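Spindle assembly abnormal protein 6 homolog (Drosophila melanogaster, PDB 5AL7) acts as the central scaffold of the centriole, nine of its homodimers forming the cartwheel that ensures nine-fold symmetry, and is required for centrosome duplication. Local coordinates at residues A[47-52]-A[66-71]; A[57-62]-A[79-84]; A[70-75]-A[166-171]; A[75-80]-A[152-157]. The protein carries 1 engineered substitution. All coordinates share one frame; numbering follows the deposited sequence.

All four contacts use strand 60-67 or strand 70-80 of the N-terminal head. Contacts 1 and 2 tie strand 60-67 to its two neighbours, 44-55 and 70-80, with centres about 22 Å apart; contact 4 adds strand 149-158 on the other side of 70-80, its centre about 11 Å from that of contact 2, with V79 and D80 shared. Contact 3 brings helix 161-187 onto the bend at 71-73, near the start of strand 70-80. Its centre is about 9 Å from that of contact 1, with which it shares D70 and Q71, and these two contacts touch the second subunit. The set thus runs from the sheet of the head to the helix of the dimeric stalk.

Contact 1 (A[47-52]-A[66-71]); sequences SCLLYA and TEKSDQ
Y51 and Q71 meet edge on: the phenol ring and the side-chain amide are 7° from coplanar, although the side chains themselves run at about a right angle to each other. Y51 OH donates to Q71 OE1 at 2.8 Å, in the plane of the amide carbonyl and on one of its lone pairs. T66 OG1 donates to the same OE1 at 3.0 Å, but from a position tilted 17° out of that plane. With its OG1 held between backbone N and carbonyl carbon (chi1 64°), T66 turns CG2 to the ring, 3.8 Å from Y51 CE1. L49 crosses Q71 at nearly a right angle, its CD1 lying 3.5 Å from Q71 CD.

The backbones of strands 44-55 and 60-67 pair as an antiparallel hairpin. L49 and T66 are a hydrogen-bonded pair with side chains on one face, L49 N reaching T66 O at 2.8 Å and T66 N reaching L49 O at 3.0 Å. K68 N still bonds S47 O at 3.0 Å as the chain enters the type I turn from E67 to D70; the lysine's extended side chain leads off to a salt bridge with E31. M171 of helix 161-187 touches both Y51 and Q71. With an alanine in place of Q71, the hydroxyls of Y51 and T66 would probably lose their common acceptor and L49 CD1 the amide it packs against. Two hydroxyl donors on one amide oxygen thus restrict the amide's rotation and tie the hairpin to the bend that follows it.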
# COMPACT_ATOMS: atom_id res chain seq x y z
N SER A 47 10.22 11.16 -13.70
CA SER A 47 9.56 11.63 -12.47
C SER A 47 9.78 10.67 -11.31
O SER A 47 9.34 9.52 -11.37
CB SER A 47 8.06 11.83 -12.66
OG SER A 47 7.76 13.07 -13.26
N CYS A 48 10.44 11.17 -10.27
CA CYS A 48 10.72 10.38 -9.08
C CYS A 48 10.05 10.96 -7.85
O CYS A 48 9.51 12.06 -7.88
CB CYS A 48 12.22 10.28 -8.84
SG CYS A 48 13.15 9.43 -10.15
N LEU A 49 10.11 10.21 -6.76
CA LEU A 49 9.63 10.62 -5.45
C LEU A 49 10.79 10.56 -4.49
O LEU A 49 11.43 9.51 -4.34
CB LEU A 49 8.52 9.69 -4.95
CG LEU A 49 7.17 9.73 -5.65
CD1 LEU A 49 6.42 8.47 -5.31
CD2 LEU A 49 6.39 10.96 -5.21
N LEU A 50 11.08 11.69 -3.86
CA LEU A 50 12.18 11.75 -2.91
C LEU A 50 11.70 11.78 -1.47
O LEU A 50 10.78 12.52 -1.10
CB LEU A 50 13.07 12.94 -3.20
CG LEU A 50 14.40 12.81 -2.44
CD1 LEU A 50 15.52 13.20 -3.38
CD2 LEU A 50 14.43 13.69 -1.20
N TYR A 51 12.37 10.93 -0.68
CA TYR A 51 12.16 10.75 0.75
C TYR A 51 13.45 11.06 1.49
O TYR A 51 14.43 10.34 1.34
CB TYR A 51 11.77 9.31 1.08
CG TYR A 51 10.56 8.79 0.36
CD1 TYR A 51 10.67 8.18 -0.89
CD2 TYR A 51 9.30 8.90 0.93
CE1 TYR A 51 9.55 7.68 -1.54
CE2 TYR A 51 8.18 8.41 0.28
CZ TYR A 51 8.31 7.81 -0.94
OH TYR A 51 7.18 7.33 -1.57
N ALA A 52 13.45 12.09 2.32
CA ALA A 52 14.68 12.44 3.03
C ALA A 52 14.50 12.34 4.55
O ALA A 52 13.72 13.10 5.13
CB ALA A 52 15.15 13.84 2.63
N THR A 66 12.53 7.03 -5.52
CA THR A 66 11.72 6.00 -6.17
C THR A 66 11.17 6.49 -7.51
O THR A 66 10.86 7.66 -7.66
CB THR A 66 10.52 5.57 -5.29
OG1 THR A 66 9.63 6.69 -5.10
CG2 THR A 66 10.98 5.06 -3.94
N GLU A 67 11.11 5.62 -8.52
CA GLU A 67 10.47 6.03 -9.76
C GLU A 67 8.96 6.04 -9.56
O GLU A 67 8.38 5.03 -9.20
CB GLU A 67 10.86 5.12 -10.90
CG GLU A 67 12.28 5.29 -11.34
CD GLU A 67 12.58 4.53 -12.61
OE1 GLU A 67 11.76 4.60 -13.56
OE2 GLU A 67 13.65 3.88 -12.64
N LYS A 68 8.33 7.18 -9.83
CA LYS A 68 6.90 7.35 -9.55
C LYS A 68 6.05 6.24 -10.14
O LYS A 68 5.17 5.71 -9.48
CB LYS A 68 6.43 8.69 -10.09
CG LYS A 68 5.10 9.16 -9.53
CD LYS A 68 4.63 10.40 -10.26
CE LYS A 68 3.24 10.85 -9.84
NZ LYS A 68 2.80 12.02 -10.68
N SER A 69 6.35 5.89 -11.39
CA SER A 69 5.61 4.88 -12.15
C SER A 69 5.72 3.47 -11.54
O SER A 69 4.78 2.68 -11.61
CB SER A 69 6.10 4.87 -13.59
OG SER A 69 7.44 4.44 -13.65
N ASP A 70 6.88 3.17 -10.97
CA ASP A 70 7.08 1.89 -10.29
C ASP A 70 7.99 2.10 -9.09
O ASP A 70 9.22 2.13 -9.23
CB ASP A 70 7.69 0.84 -11.23
CG ASP A 70 7.58 -0.58 -10.67
OD1 ASP A 70 7.41 -0.73 -9.44
OD2 ASP A 70 7.67 -1.55 -11.45
N GLN A 71 7.38 2.22 -7.91
CA GLN A 71 8.15 2.54 -6.71
C GLN A 71 9.03 1.39 -6.26
O GLN A 71 9.80 1.54 -5.32
CB GLN A 71 7.22 2.98 -5.58
CG GLN A 71 6.63 4.37 -5.79
CD GLN A 71 6.27 5.07 -4.48
OE1 GLN A 71 7.12 5.70 -3.84
NE2 GLN A 71 5.00 4.98 -4.09
O HOH W 1 8.92 6.97 -13.47

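Contact 2 (A[57-62]-A[79-84]); sequences FKELLQ and VDSASF
V79 and L61 sit opposite each other as a hydrogen-bonded pair of the antiparallel hairpin made by strands 60-67 and 70-80. L61 N donates to V79 O at 2.9 Å in a nearly straight bond (164°), and V79 N returns one to L61 O at 2.9 Å, lying in the carbonyl plane. Their side chains share a face of the sheet and meet obliquely. V79 CG1, placed between the backbone N and the carbonyl carbon (chi1 40°), approaches L61 CD2 to 3.6 Å and also lies 3.9 Å from L61 CB. F100 of helix 97-113 touches both residues, so this apolar pair belongs to the packing between sheet and helix.

E59 ranks next to V79 in the area this contact covers, although it stays largely at the surface. Its side chain is extended and runs to S81, with OE1 directed at S81 OG; the modelled separation is too short to be trusted, so the strength of that link is doubtful. On the backbone side, E59 O receives a CA-H contact from D80 at 3.5 Å. L60 CD1 adds an apolar touch on D80 CB at 3.8 Å.

D80 occupies the N-cap position of helix 81-90, where OD1 accepts weak bonds from A82 N and S83 N. The first turn of that helix is closed by F84 N, which bonds D80 O at 2.8 Å.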
# COMPACT_ATOMS: atom_id res chain seq x y z
N PHE A 57 18.96 10.31 17.39
CA PHE A 57 19.94 9.97 18.41
C PHE A 57 21.35 9.65 17.88
O PHE A 57 22.28 9.50 18.66
CB PHE A 57 19.42 8.81 19.26
CG PHE A 57 19.24 7.52 18.52
CD1 PHE A 57 20.29 6.65 18.36
CD2 PHE A 57 18.00 7.16 18.02
CE1 PHE A 57 20.12 5.46 17.70
CE2 PHE A 57 17.83 5.96 17.37
CZ PHE A 57 18.89 5.11 17.21
N LYS A 58 21.48 9.47 16.57
CA LYS A 58 22.78 9.21 15.97
C LYS A 58 22.92 9.86 14.60
O LYS A 58 21.93 10.16 13.94
CB LYS A 58 23.02 7.70 15.87
CG LYS A 58 22.06 6.96 14.94
CD LYS A 58 22.47 5.50 14.84
CE LYS A 58 21.49 4.68 14.02
NZ LYS A 58 21.93 3.25 13.90
N GLU A 59 24.15 10.14 14.19
CA GLU A 59 24.39 10.71 12.87
C GLU A 59 24.14 9.66 11.82
O GLU A 59 24.98 8.77 11.58
CB GLU A 59 25.82 11.25 12.76
CG GLU A 59 26.07 12.39 13.71
CD GLU A 59 27.49 12.84 13.69
OE1 GLU A 59 28.35 12.06 13.22
OE2 GLU A 59 27.76 13.95 14.19
N LEU A 60 22.95 9.72 11.23
CA LEU A 60 22.58 8.80 10.17
C LEU A 60 21.56 9.43 9.24
O LEU A 60 20.46 9.78 9.66
CB LEU A 60 22.05 7.50 10.75
CG LEU A 60 21.72 6.42 9.72
CD1 LEU A 60 22.95 6.01 8.92
CD2 LEU A 60 21.13 5.23 10.42
N LEU A 61 21.93 9.56 7.98
CA LEU A 61 21.05 10.16 6.99
C LEU A 61 20.72 9.19 5.87
O LEU A 61 21.61 8.51 5.34
CB LEU A 61 21.70 11.41 6.40
CG LEU A 61 21.01 12.00 5.18
CD1 LEU A 61 19.73 12.74 5.56
CD2 LEU A 61 21.96 12.90 4.44
N GLN A 62 19.45 9.13 5.50
CA GLN A 62 19.10 8.34 4.33
C GLN A 62 18.22 9.12 3.37
O GLN A 62 17.26 9.80 3.78
CB GLN A 62 18.40 7.04 4.72
CG GLN A 62 18.47 6.00 3.61
CD GLN A 62 17.55 4.84 3.84
OE1 GLN A 62 16.33 5.00 3.82
NE2 GLN A 62 18.12 3.67 4.05
N VAL A 79 24.28 7.81 4.46
CA VAL A 79 25.55 8.33 4.97
C VAL A 79 25.51 8.47 6.49
O VAL A 79 24.62 9.10 7.05
CB VAL A 79 25.92 9.70 4.30
CG1 VAL A 79 24.71 10.60 4.13
CG2 VAL A 79 27.04 10.40 5.08
N ASP A 80 26.47 7.83 7.15
CA ASP A 80 26.62 7.91 8.60
C ASP A 80 27.86 8.74 8.94
O ASP A 80 28.37 9.47 8.10
CB ASP A 80 26.71 6.52 9.22
CG ASP A 80 27.82 5.69 8.61
OD1 ASP A 80 28.99 5.89 8.99
OD2 ASP A 80 27.52 4.82 7.77
N SER A 81 28.34 8.64 10.18
CA SER A 81 29.49 9.42 10.63
C SER A 81 30.76 9.14 9.83
O SER A 81 31.43 10.07 9.36
CB SER A 81 29.77 9.19 12.11
OG SER A 81 28.75 9.76 12.91
N ALA A 82 31.10 7.86 9.70
CA ALA A 82 32.30 7.47 8.99
C ALA A 82 32.21 7.90 7.51
O ALA A 82 33.12 8.56 6.98
CB ALA A 82 32.52 5.97 9.11
N SER A 83 31.09 7.56 6.88
CA SER A 83 30.85 7.92 5.50
C SER A 83 30.98 9.41 5.32
O SER A 83 31.58 9.88 4.36
CB SER A 83 29.44 7.50 5.05
OG SER A 83 29.24 6.11 5.18
N PHE A 84 30.44 10.15 6.29
CA PHE A 84 30.49 11.59 6.22
C PHE A 84 31.91 12.10 6.32
O PHE A 84 32.25 13.10 5.71
CB PHE A 84 29.65 12.23 7.31
CG PHE A 84 29.78 13.71 7.36
CD1 PHE A 84 29.31 14.49 6.31
CD2 PHE A 84 30.40 14.34 8.43
CE1 PHE A 84 29.44 15.87 6.34
CE2 PHE A 84 30.52 15.71 8.47
CZ PHE A 84 30.04 16.48 7.42

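Contact 3 (A[70-75]-A[166-171]); sequences DQRRMY and FYINSM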
# COMPACT_ATOMS: atom_id res chain seq x y z
N ASP A 70 6.88 3.17 -10.97
CA ASP A 70 7.08 1.89 -10.29
C ASP A 70 7.99 2.10 -9.09
O ASP A 70 9.22 2.13 -9.23
CB ASP A 70 7.69 0.84 -11.23
CG ASP A 70 7.58 -0.58 -10.67
OD1 ASP A 70 7.41 -0.73 -9.44
OD2 ASP A 70 7.67 -1.55 -11.45
N GLN A 71 7.38 2.22 -7.91
CA GLN A 71 8.15 2.54 -6.71
C GLN A 71 9.03 1.39 -6.26
O GLN A 71 9.80 1.54 -5.32
CB GLN A 71 7.22 2.98 -5.58
CG GLN A 71 6.63 4.37 -5.79
CD GLN A 71 6.27 5.07 -4.48
OE1 GLN A 71 7.12 5.70 -3.84
NE2 GLN A 71 5.00 4.98 -4.09
N ARG A 72 8.94 0.25 -6.95
CA ARG A 72 9.84 -0.87 -6.72
C ARG A 72 11.24 -0.54 -7.22
O ARG A 72 12.21 -1.19 -6.84
CB ARG A 72 9.32 -2.12 -7.43
CG ARG A 72 8.03 -2.66 -6.86
CD ARG A 72 7.63 -3.90 -7.60
NE ARG A 72 7.23 -3.63 -8.97
CZ ARG A 72 7.00 -4.58 -9.86
NH1 ARG A 72 7.14 -5.85 -9.50
NH2 ARG A 72 6.63 -4.28 -11.10
N ARG A 73 11.32 0.42 -8.14
CA ARG A 73 12.59 0.92 -8.66
C ARG A 73 13.18 1.93 -7.67
O ARG A 73 12.94 3.14 -7.79
CB ARG A 73 12.42 1.53 -10.05
CG ARG A 73 11.66 0.66 -11.05
CD ARG A 73 12.20 0.87 -12.47
NE ARG A 73 13.10 -0.21 -12.88
CZ ARG A 73 14.08 -0.08 -13.78
NH1 ARG A 73 14.32 1.09 -14.36
NH2 ARG A 73 14.84 -1.13 -14.09
N MET A 74 13.91 1.42 -6.68
CA MET A 74 14.40 2.22 -5.57
C MET A 74 15.91 2.36 -5.50
O MET A 74 16.65 1.38 -5.64
CB MET A 74 13.88 1.64 -4.25
CG MET A 74 13.91 2.59 -3.08
SD MET A 74 13.12 1.82 -1.67
CE MET A 74 11.40 1.93 -2.16
N TYR A 75 16.36 3.58 -5.24
CA TYR A 75 17.78 3.92 -5.14
C TYR A 75 18.00 4.60 -3.81
O TYR A 75 17.27 5.53 -3.46
CB TYR A 75 18.22 4.81 -6.30
CG TYR A 75 17.80 4.25 -7.63
CD1 TYR A 75 18.58 3.30 -8.28
CD2 TYR A 75 16.61 4.63 -8.21
CE1 TYR A 75 18.19 2.78 -9.52
CE2 TYR A 75 16.21 4.11 -9.43
CZ TYR A 75 17.00 3.18 -10.08
OH TYR A 75 16.58 2.66 -11.28
N PHE A 166 10.47 -3.85 2.40
CA PHE A 166 10.25 -3.19 3.68
C PHE A 166 9.57 -1.83 3.49
O PHE A 166 8.56 -1.51 4.14
CB PHE A 166 11.57 -3.02 4.43
CG PHE A 166 11.47 -2.12 5.63
CD1 PHE A 166 10.97 -2.61 6.84
CD2 PHE A 166 11.86 -0.79 5.56
CE1 PHE A 166 10.86 -1.79 7.94
CE2 PHE A 166 11.75 0.04 6.66
CZ PHE A 166 11.26 -0.46 7.86
N TYR A 167 10.14 -0.99 2.62
CA TYR A 167 9.57 0.34 2.44
C TYR A 167 8.21 0.34 1.73
O TYR A 167 7.31 1.10 2.09
CB TYR A 167 10.57 1.23 1.70
CG TYR A 167 11.73 1.64 2.58
CD1 TYR A 167 11.54 2.46 3.69
CD2 TYR A 167 13.02 1.22 2.29
CE1 TYR A 167 12.60 2.83 4.50
CE2 TYR A 167 14.08 1.58 3.08
CZ TYR A 167 13.87 2.39 4.19
OH TYR A 167 14.94 2.75 4.98
N ILE A 168 8.04 -0.52 0.73
CA ILE A 168 6.76 -0.56 0.04
C ILE A 168 5.66 -1.16 0.94
O ILE A 168 4.52 -0.69 0.94
CB ILE A 168 6.88 -1.34 -1.31
CG1 ILE A 168 7.49 -0.42 -2.36
CG2 ILE A 168 5.55 -1.82 -1.80
CD1 ILE A 168 8.24 -1.13 -3.40
N ASN A 169 6.03 -2.15 1.76
CA ASN A 169 5.08 -2.70 2.73
C ASN A 169 4.68 -1.66 3.76
O ASN A 169 3.49 -1.51 4.08
CB ASN A 169 5.68 -3.91 3.44
CG ASN A 169 4.70 -4.57 4.39
OD1 ASN A 169 3.74 -5.19 3.96
ND2 ASN A 169 4.95 -4.45 5.68
N SER A 170 5.67 -0.92 4.26
CA SER A 170 5.39 0.15 5.21
C SER A 170 4.47 1.19 4.61
O SER A 170 3.54 1.66 5.25
CB SER A 170 6.68 0.79 5.67
OG SER A 170 7.51 -0.18 6.27
N MET A 171 4.74 1.55 3.36
CA MET A 171 3.94 2.55 2.70
C MET A 171 2.52 2.05 2.55
O MET A 171 1.58 2.82 2.73
CB MET A 171 4.55 2.92 1.35
CG MET A 171 5.76 3.81 1.47
SD MET A 171 6.34 4.48 -0.09
CE MET A 171 7.30 3.13 -0.77
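The junction between head and stalk is made here, where I168 and Y167 of helix 161-187 meet the type I turn from D70 to R73 and the strand residue M74. I168 touches with a single methyl: CD1 rests 3.6 Å from Q71 O and 3.8 Å from R72 CG, at the end of a branch whose CG1 is anti to the carbonyl carbon (chi1 -80°). The turn is held from within by D70. D70 OD1 accepts from R72 N at 3.1 Å, which makes an Asx turn, and from R72 NE at 2.9 Å on the syn lone pair, with the oxygen almost in the guanidinium plane. R72 NH2 takes the other oxygen, D70 OD2, at 2.9 Å, completing a side-on salt bridge of two nitrogens to two oxygens.

M74 crosses Y167 at about a right angle in a Met-aromatic contact. M74 SD is 5.1 Å from the centroid of the Y167 ring and 57° off the ring normal, an oblique approach, while M74 CE lies 4.0 Å from Y167 CB. M171, one helical turn after Y167, brings its CE to 4.0 Å from Q71 OE1. Replacing R72 by an alanine would remove the guanidinium and CG, and is likely to leave the D70 carboxylate without its ion-pair mate and a gap beside I168 CD1.

In the dimer, R72 also packs on N169 of the second subunit, and I168 on I168 of that subunit. A globular head seated on the first turns of a dimerising helix is the architecture of SAS-6, as in the XRCC4-like proteins to whose clan its head belongs.

Contact 4 (A[75-80]-A[152-157]); sequences YITTVD and LSLPCR
I76 N donates to R157 O at 2.8 Å, the shortest backbone bond between the two strands, with an angle of 157° at the hydrogen. The same oxygen receives a CA-H contact from Y75 CA at 3.2 Å and lies at the edge of the Y75 ring. R157 N answers to I76 O at 2.9 Å, so I76 and R157 form an antiparallel hydrogen-bonded pair. The R157 side chain then leads away, and its NH2 bonds S12 OG.

Here strands 70-80 and 149-158 are neighbours in the sheet of the SAS-6 head domain, although far apart in sequence. The short segments approach to 4.6 Å between axes, yet their directions differ by 136°, well short of a straight antiparallel run. Further along, side chains replace backbone bonding. T77 crosses L154 at about a right angle: its CG2, anti to the backbone N with OG1 beside it (chi1 -72°), reaches L154 CB at 3.8 Å. T77 OG1 makes a weak hydrogen bond to P155 O at 3.5 Å. F100 of helix 97-113 packs on L154 and V79. C156 SG, anti to its own backbone N, lies beside T77 OG1 and also comes within 4.1 Å of Y75 CB.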
# COMPACT_ATOMS: atom_id res chain seq x y z
N TYR A 75 16.36 3.58 -5.24
CA TYR A 75 17.78 3.92 -5.14
C TYR A 75 18.00 4.60 -3.81
O TYR A 75 17.27 5.53 -3.46
CB TYR A 75 18.22 4.81 -6.30
CG TYR A 75 17.80 4.25 -7.63
CD1 TYR A 75 18.58 3.30 -8.28
CD2 TYR A 75 16.61 4.63 -8.21
CE1 TYR A 75 18.19 2.78 -9.52
CE2 TYR A 75 16.21 4.11 -9.43
CZ TYR A 75 17.00 3.18 -10.08
OH TYR A 75 16.58 2.66 -11.28
N ILE A 76 18.94 4.07 -3.03
CA ILE A 76 19.11 4.53 -1.67
C ILE A 76 20.51 5.05 -1.42
O ILE A 76 21.48 4.41 -1.81
CB ILE A 76 18.81 3.41 -0.66
CG1 ILE A 76 17.37 2.93 -0.81
CG2 ILE A 76 19.08 3.87 0.76
CD1 ILE A 76 16.97 1.88 0.18
N THR A 77 20.59 6.22 -0.78
CA THR A 77 21.85 6.77 -0.29
C THR A 77 21.87 6.87 1.22
O THR A 77 21.05 7.57 1.83
CB THR A 77 22.13 8.16 -0.88
OG1 THR A 77 22.46 8.02 -2.27
CG2 THR A 77 23.29 8.80 -0.19
N THR A 78 22.80 6.16 1.86
CA THR A 78 22.88 6.20 3.32
C THR A 78 24.24 6.67 3.79
O THR A 78 25.25 6.00 3.55
CB THR A 78 22.58 4.82 3.94
OG1 THR A 78 21.42 4.25 3.33
CG2 THR A 78 22.36 4.97 5.44
N VAL A 79 24.28 7.81 4.46
CA VAL A 79 25.55 8.33 4.97
C VAL A 79 25.51 8.47 6.49
O VAL A 79 24.62 9.10 7.05
CB VAL A 79 25.92 9.70 4.30
CG1 VAL A 79 24.71 10.60 4.13
CG2 VAL A 79 27.04 10.40 5.08
N ASP A 80 26.47 7.83 7.15
CA ASP A 80 26.62 7.91 8.60
C ASP A 80 27.86 8.74 8.94
O ASP A 80 28.37 9.47 8.10
CB ASP A 80 26.71 6.52 9.22
CG ASP A 80 27.82 5.69 8.61
OD1 ASP A 80 28.99 5.89 8.99
OD2 ASP A 80 27.52 4.82 7.77
N LEU A 152 27.53 18.62 -4.79
CA LEU A 152 27.66 17.46 -3.91
C LEU A 152 27.44 16.16 -4.67
O LEU A 152 26.52 16.06 -5.47
CB LEU A 152 26.68 17.59 -2.75
CG LEU A 152 26.73 16.51 -1.67
CD1 LEU A 152 28.04 16.60 -0.89
CD2 LEU A 152 25.53 16.67 -0.75
N SER A 153 28.30 15.19 -4.43
CA SER A 153 28.20 13.88 -5.06
C SER A 153 28.15 12.74 -4.00
O SER A 153 29.17 12.40 -3.39
CB SER A 153 29.37 13.71 -6.03
OG SER A 153 29.28 12.50 -6.74
N LEU A 154 26.97 12.14 -3.78
CA LEU A 154 26.79 11.10 -2.75
C LEU A 154 26.76 9.68 -3.33
O LEU A 154 26.06 9.43 -4.31
CB LEU A 154 25.50 11.34 -1.97
CG LEU A 154 25.35 12.60 -1.12
CD1 LEU A 154 23.92 12.75 -0.69
CD2 LEU A 154 26.28 12.55 0.05
N PRO A 155 27.45 8.73 -2.68
CA PRO A 155 27.46 7.34 -3.14
C PRO A 155 26.08 6.71 -2.99
O PRO A 155 25.57 6.56 -1.88
CB PRO A 155 28.48 6.66 -2.21
CG PRO A 155 29.19 7.76 -1.54
CD PRO A 155 28.25 8.91 -1.47
N CYS A 156 25.46 6.41 -4.13
CA CYS A 156 24.11 5.86 -4.18
C CYS A 156 24.07 4.39 -4.58
O CYS A 156 24.92 3.92 -5.33
CB CYS A 156 23.26 6.67 -5.16
SG CYS A 156 21.55 6.58 -4.78
N ARG A 157 23.07 3.68 -4.09
CA ARG A 157 22.99 2.24 -4.23
C ARG A 157 21.66 1.82 -4.81
O ARG A 157 20.64 2.49 -4.63
CB ARG A 157 23.21 1.60 -2.86
CG ARG A 157 23.39 0.11 -2.84
CD ARG A 157 22.74 -0.47 -1.59
NE ARG A 157 23.31 -1.76 -1.19
CZ ARG A 157 22.99 -2.92 -1.74
NH1 ARG A 157 22.10 -2.97 -2.72
NH2 ARG A 157 23.55 -4.04 -1.31